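PDB 2JH3: ribosomal protein S2-related protein, which binds a [4Fe-4S] cluster and, with its chelatase-like fold, may act as a sirohydrochlorin ferrochelatase. Local coordinates for residues E279-L284 / V375-Y380; G304-R309 / L359-L364. One frame throughout, in Å; residues are numbered along the deposited sequence.

Interaction 1 (E279-L284 / V375-Y380); sequences EAWAAL and VIEESY
Ile376 lies over the indole of Trp281, and this pair forms the tightly packed end of the contact. CG2 of Ile376 stands 3.8 Å from the centroid of the Trp281 six-membered ring, only 15° off the ring normal, a CH-pi contact over the centre of the face. Its CG1 branch presses on the far rim of the same ring, 3.5 Å from Trp281 CH2, while CD1 runs on to Leu284 CD2. A branched aliphatic side chain suits this place because both branches cover the indole face, while CD1, at the end of the longer one, continues to Leu284. The indole N-H is buried, and Glu377 OE2 satisfies it at 3.2 Å from Trp281 NE1. The acceptor lies in the indole plane, yet the N-H meets the carboxylate from above its plane; the bend of the Glu377 chain brings the oxygen round to the ring edge. Glu369 puts a second carboxylate near Glu377 OE2, which may favour a proton being shared there.

Ala280 sits at the centre, where the small methyl lets the backbones close in: its CB is 3.4 Å from Tyr380 CB. Beyond it the contact opens toward the partly exposed side. With CG anti to the backbone N (chi1 -178°), Tyr380 swings its ring across the other helix, one face over Ala280 CA and the phenol at Glu279. There Tyr380 OH donates to the anti lone pair of Glu279 OE1 at 2.8 Å, a polar ending that suits the partly exposed side. Ala283 CB adds an apolar touch, 3.8 Å from Tyr380 CD1. Helices 275-290 and 375-383 thus cross nearly at right angles, 99° between the short segments, with axes 9.0 Å apart: a near-perpendicular helix-helix packing in a mixed alpha/beta stabilising domain, bordered also by strand 292-294 and helix 361-371.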
loop_
_atom_site.group_PDB
_atom_site.type_symbol
_atom_site.label_atom_id
_atom_site.label_comp_id
_atom_site.label_asym_id
_atom_site.label_seq_id
_atom_site.Cartn_x
_atom_site.Cartn_y
_atom_site.Cartn_z
ATOM N N GLU A 279 -7.313 28.468 -17.415
ATOM C CA GLU A 279 -8.160 27.510 -18.134
ATOM C C GLU A 279 -8.430 26.222 -17.372
ATOM O O GLU A 279 -9.549 25.701 -17.361
ATOM C CB GLU A 279 -7.505 27.176 -19.464
ATOM C CG GLU A 279 -7.571 28.314 -20.486
ATOM C CD GLU A 279 -6.874 27.960 -21.806
ATOM O OE1 GLU A 279 -6.843 26.789 -22.207
ATOM O OE2 GLU A 279 -6.318 28.869 -22.386
ATOM N N ALA A 280 -7.376 25.671 -16.748
ATOM C CA ALA A 280 -7.502 24.408 -16.034
ATOM C C ALA A 280 -8.434 24.559 -14.850
ATOM O O ALA A 280 -9.288 23.708 -14.596
ATOM C CB ALA A 280 -6.202 23.866 -15.653
ATOM N N TRP A 281 -8.401 25.720 -14.204
ATOM C CA TRP A 281 -9.315 25.916 -13.094
ATOM C C TRP A 281 -10.721 26.204 -13.552
ATOM O O TRP A 281 -11.660 25.858 -12.853
ATOM C CB TRP A 281 -8.719 26.904 -12.053
ATOM C CG TRP A 281 -7.571 26.163 -11.391
ATOM C CD1 TRP A 281 -6.281 26.222 -11.725
ATOM C CD2 TRP A 281 -7.677 25.212 -10.324
ATOM N NE1 TRP A 281 -5.544 25.408 -10.917
ATOM C CE2 TRP A 281 -6.399 24.734 -10.073
ATOM C CE3 TRP A 281 -8.751 24.678 -9.613
ATOM C CZ2 TRP A 281 -6.138 23.766 -9.108
ATOM C CZ3 TRP A 281 -8.509 23.716 -8.640
ATOM C CH2 TRP A 281 -7.207 23.278 -8.391
ATOM N N ALA A 282 -10.883 26.786 -14.742
ATOM C CA ALA A 282 -12.241 26.880 -15.342
ATOM C C ALA A 282 -12.822 25.491 -15.618
ATOM O O ALA A 282 -14.062 25.225 -15.419
ATOM C CB ALA A 282 -12.221 27.698 -16.607
ATOM N N ALA A 283 -11.979 24.582 -16.094
ATOM C CA ALA A 283 -12.420 23.203 -16.292
ATOM C C ALA A 283 -12.845 22.523 -14.975
ATOM O O ALA A 283 -13.865 21.785 -14.849
ATOM C CB ALA A 283 -11.338 22.413 -16.909
ATOM N N LEU A 284 -12.071 22.785 -13.954
ATOM C CA LEU A 284 -12.357 22.171 -12.645
ATOM C C LEU A 284 -13.677 22.698 -12.097
ATOM O O LEU A 284 -14.457 21.921 -11.635
ATOM C CB LEU A 284 -11.211 22.443 -11.660
ATOM C CG LEU A 284 -11.290 21.930 -10.187
ATOM C CD1 LEU A 284 -12.178 22.721 -9.273
ATOM C CD2 LEU A 284 -11.754 20.507 -10.118
ATOM N N VAL A 375 -2.296 18.064 -9.951
ATOM C CA VAL A 375 -3.137 17.135 -10.634
ATOM C C VAL A 375 -4.096 17.858 -11.597
ATOM O O VAL A 375 -4.341 17.404 -12.684
ATOM C CB VAL A 375 -3.859 16.212 -9.595
ATOM C CG1 VAL A 375 -4.941 15.431 -10.222
ATOM C CG2 VAL A 375 -2.865 15.260 -8.934
ATOM N N ILE A 376 -4.725 18.941 -11.163
ATOM C CA ILE A 376 -5.681 19.638 -12.038
ATOM C C ILE A 376 -5.038 20.184 -13.348
ATOM O O ILE A 376 -5.508 19.914 -14.443
ATOM C CB ILE A 376 -6.414 20.807 -11.248
ATOM C CG1 ILE A 376 -7.440 20.271 -10.222
ATOM C CG2 ILE A 376 -7.003 21.808 -12.221
ATOM C CD1 ILE A 376 -8.154 19.192 -10.558
ATOM N N GLU A 377 -3.907 20.847 -13.186
ATOM C CA GLU A 377 -3.165 21.480 -14.247
ATOM C C GLU A 377 -2.571 20.444 -15.226
ATOM O O GLU A 377 -2.566 20.637 -16.438
ATOM C CB GLU A 377 -2.028 22.267 -13.577
ATOM C CG GLU A 377 -2.480 23.477 -12.692
ATOM C CD GLU A 377 -2.576 23.193 -11.202
ATOM O OE1 GLU A 377 -2.622 22.034 -10.827
ATOM O OE2 GLU A 377 -2.683 24.153 -10.413
ATOM N N GLU A 378 -2.011 19.374 -14.699
ATOM C CA GLU A 378 -1.447 18.275 -15.520
ATOM C C GLU A 378 -2.455 17.522 -16.266
ATOM O O GLU A 378 -2.268 17.209 -17.440
ATOM C CB GLU A 378 -0.644 17.320 -14.649
ATOM C CG GLU A 378 0.589 17.955 -14.240
ATOM C CD GLU A 378 1.424 17.113 -13.283
ATOM O OE1 GLU A 378 0.914 16.116 -12.711
ATOM O OE2 GLU A 378 2.613 17.493 -13.044
ATOM N N SER A 379 -3.564 17.194 -15.596
ATOM C CA SER A 379 -4.656 16.512 -16.238
ATOM C C SER A 379 -5.255 17.346 -17.399
ATOM O O SER A 379 -5.526 16.813 -18.509
ATOM C CB SER A 379 -5.721 16.117 -15.210
ATOM O OG SER A 379 -5.192 15.108 -14.290
ATOM N N TYR A 380 -5.417 18.661 -17.147
ATOM C CA TYR A 380 -5.942 19.615 -18.129
ATOM C C TYR A 380 -5.033 19.648 -19.334
ATOM O O TYR A 380 -5.482 19.567 -20.490
ATOM C CB TYR A 380 -6.065 21.011 -17.551
ATOM C CG TYR A 380 -6.645 21.984 -18.539
ATOM C CD1 TYR A 380 -7.985 22.026 -18.734
ATOM C CD2 TYR A 380 -5.816 22.863 -19.296
ATOM C CE1 TYR A 380 -8.558 22.901 -19.680
ATOM C CE2 TYR A 380 -6.365 23.747 -20.218
ATOM C CZ TYR A 380 -7.737 23.736 -20.432
ATOM O OH TYR A 380 -8.345 24.616 -21.350
#

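Interaction 2 (G304-R309 / L359-L364)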
loop_
_atom_site.group_PDB
_atom_site.type_symbol
_atom_site.label_atom_id
_atom_site.label_comp_id
_atom_site.label_asym_id
_atom_site.label_seq_id
_atom_site.Cartn_x
_atom_site.Cartn_y
_atom_site.Cartn_z
ATOM N N GLY A 304 -24.439 26.812 -2.158
ATOM C CA GLY A 304 -23.314 27.593 -2.682
ATOM C C GLY A 304 -21.887 27.331 -2.267
ATOM O O GLY A 304 -20.984 28.036 -2.699
ATOM N N LEU A 305 -21.656 26.293 -1.478
ATOM C CA LEU A 305 -20.312 25.873 -1.164
ATOM C C LEU A 305 -20.086 24.504 -1.891
ATOM O O LEU A 305 -20.897 24.068 -2.699
ATOM C CB LEU A 305 -20.169 25.664 0.353
ATOM C CG LEU A 305 -20.720 26.851 1.149
ATOM C CD1 LEU A 305 -20.786 26.512 2.539
ATOM C CD2 LEU A 305 -19.894 28.094 0.926
ATOM N N PHE A 306 -18.981 23.868 -1.525
ATOM C CA PHE A 306 -18.658 22.569 -2.063
ATOM C C PHE A 306 -18.348 21.641 -0.933
ATOM O O PHE A 306 -17.708 22.064 0.059
ATOM C CB PHE A 306 -17.489 22.701 -3.032
ATOM C CG PHE A 306 -17.841 23.441 -4.227
ATOM C CD1 PHE A 306 -18.542 22.802 -5.294
ATOM C CD2 PHE A 306 -17.533 24.783 -4.311
ATOM C CE1 PHE A 306 -18.915 23.559 -6.403
ATOM C CE2 PHE A 306 -17.934 25.536 -5.435
ATOM C CZ PHE A 306 -18.600 24.915 -6.455
ATOM N N GLU A 307 -18.720 20.382 -1.080
ATOM C CA GLU A 307 -18.285 19.354 -0.081
ATOM C C GLU A 307 -17.293 18.381 -0.728
ATOM O O GLU A 307 -17.480 17.939 -1.874
ATOM C CB GLU A 307 -19.463 18.566 0.467
ATOM C CG GLU A 307 -19.028 17.691 1.701
ATOM C CD GLU A 307 -19.749 16.337 1.891
ATOM O OE1 GLU A 307 -20.368 16.132 2.969
ATOM O OE2 GLU A 307 -19.694 15.481 0.994
ATOM N N LEU A 308 -16.193 18.106 -0.044
ATOM C CA LEU A 308 -15.282 17.015 -0.423
ATOM C C LEU A 308 -15.257 15.916 0.661
ATOM O O LEU A 308 -15.360 16.181 1.888
ATOM C CB LEU A 308 -13.900 17.592 -0.636
ATOM C CG LEU A 308 -13.655 18.629 -1.759
ATOM C CD1 LEU A 308 -14.238 20.045 -1.412
ATOM C CD2 LEU A 308 -12.313 18.835 -1.977
ATOM N N ARG A 309 -15.154 14.663 0.242
ATOM C CA ARG A 309 -14.955 13.542 1.175
ATOM C C ARG A 309 -14.293 12.428 0.389
ATOM O O ARG A 309 -14.181 12.489 -0.833
ATOM C CB ARG A 309 -16.280 13.039 1.795
ATOM C CG ARG A 309 -17.186 12.389 0.828
ATOM C CD ARG A 309 -18.409 11.847 1.481
ATOM N NE ARG A 309 -19.252 12.828 2.222
ATOM C CZ ARG A 309 -20.245 12.461 3.014
ATOM N NH1 ARG A 309 -20.570 11.194 3.204
ATOM N NH2 ARG A 309 -20.967 13.349 3.604
ATOM N N LEU A 359 -16.011 23.791 1.632
ATOM C CA LEU A 359 -15.244 24.938 1.131
ATOM C C LEU A 359 -16.105 25.919 0.301
ATOM O O LEU A 359 -16.988 25.530 -0.415
ATOM C CB LEU A 359 -14.066 24.492 0.218
ATOM C CG LEU A 359 -13.030 23.584 0.855
ATOM C CD1 LEU A 359 -11.892 23.240 -0.066
ATOM C CD2 LEU A 359 -12.469 24.116 2.187
ATOM N N SER A 360 -15.840 27.206 0.501
ATOM C CA SER A 360 -16.407 28.223 -0.298
ATOM C C SER A 360 -15.800 28.143 -1.693
ATOM O O SER A 360 -14.718 27.561 -1.874
ATOM C CB SER A 360 -16.035 29.545 0.360
ATOM O OG SER A 360 -14.665 29.798 0.177
ATOM N N PRO A 361 -16.486 28.705 -2.685
ATOM C CA PRO A 361 -15.844 28.763 -3.964
ATOM C C PRO A 361 -14.480 29.419 -4.025
ATOM O O PRO A 361 -13.637 29.001 -4.867
ATOM C CB PRO A 361 -16.854 29.592 -4.825
ATOM C CG PRO A 361 -18.135 29.206 -4.256
ATOM C CD PRO A 361 -17.899 29.147 -2.766
ATOM N N ALA A 362 -14.248 30.438 -3.202
ATOM C CA ALA A 362 -12.998 31.122 -3.218
ATOM C C ALA A 362 -11.901 30.208 -2.708
ATOM O O ALA A 362 -10.788 30.406 -3.044
ATOM C CB ALA A 362 -13.035 32.407 -2.320
ATOM N N ASP A 363 -12.232 29.247 -1.848
ATOM C CA ASP A 363 -11.226 28.350 -1.231
ATOM C C ASP A 363 -11.055 27.049 -2.039
ATOM O O ASP A 363 -10.202 26.245 -1.722
ATOM C CB ASP A 363 -11.642 28.004 0.169
ATOM C CG ASP A 363 -11.266 29.083 1.215
ATOM O OD1 ASP A 363 -10.400 29.943 0.915
ATOM O OD2 ASP A 363 -11.850 29.018 2.327
ATOM N N LEU A 364 -11.897 26.775 -3.018
ATOM C CA LEU A 364 -11.846 25.476 -3.717
ATOM C C LEU A 364 -10.515 25.161 -4.351
ATOM O O LEU A 364 -9.999 24.036 -4.221
ATOM C CB LEU A 364 -12.972 25.367 -4.801
ATOM C CG LEU A 364 -13.204 23.989 -5.494
ATOM C CD1 LEU A 364 -13.531 22.923 -4.528
ATOM C CD2 LEU A 364 -14.373 24.128 -6.543
#
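Phe306 and Leu359 face each other as an antiparallel hydrogen-bonded pair, and their backbones carry the polar part of the contact. Phe306 N donates to Leu359 O at 2.8 Å, nearly along the C=O axis, and Leu359 N returns a bond to Phe306 O at 2.9 Å.

The apolar part gathers round the Phe306 ring. Leu364 CD2 sits over one face, 4.0 Å from the centroid and 15° off the normal, placed there by a CG anti to its backbone N (chi1 -171°). Pro361 CG reaches Phe306 CE2 at 3.9 Å, and Leu308 CD1 meets methyls of both Leu359 and Leu364. Replacing Phe306 by an alanine is likely to leave Leu364 and Pro361 without the ring they pack on, opening a gap between strand and helix.

Capping forms the third kind. Ser360 OG accepts from Asp363 N at 3.2 Å, so this short hydroxyl serves as N-cap, while Pro361, whose lack of an N-H costs nothing in a first turn, follows it. The arrangement is a strand-to-helix junction: the last residue of strand 355-359, paired with strand 305-310 in the mixed sheet, then an N-capped helix folding back onto that sheet.

In the fold
Both interactions belong to the stabilising domain, and they meet where Leu284 CD1 of interaction 1 touches Leu364 CD2 of interaction 2, 3.8 Å apart. Helix 275-290 takes part in both settings: it packs on helix 375-383 in interaction 1, and its Ala288 and Glu289 touch Phe306 of interaction 2. Helices 361-371 and 375-383 follow one another in the chain, joining the two contacts. Interaction 1 is the more buried and relies on side chains, including hydrogen bonds at Trp281 and Tyr380. Interaction 2 is partly buried, with exposed Gly304 and Pro361 at its margin, and its cross-segment hydrogen bonds come from strand backbones.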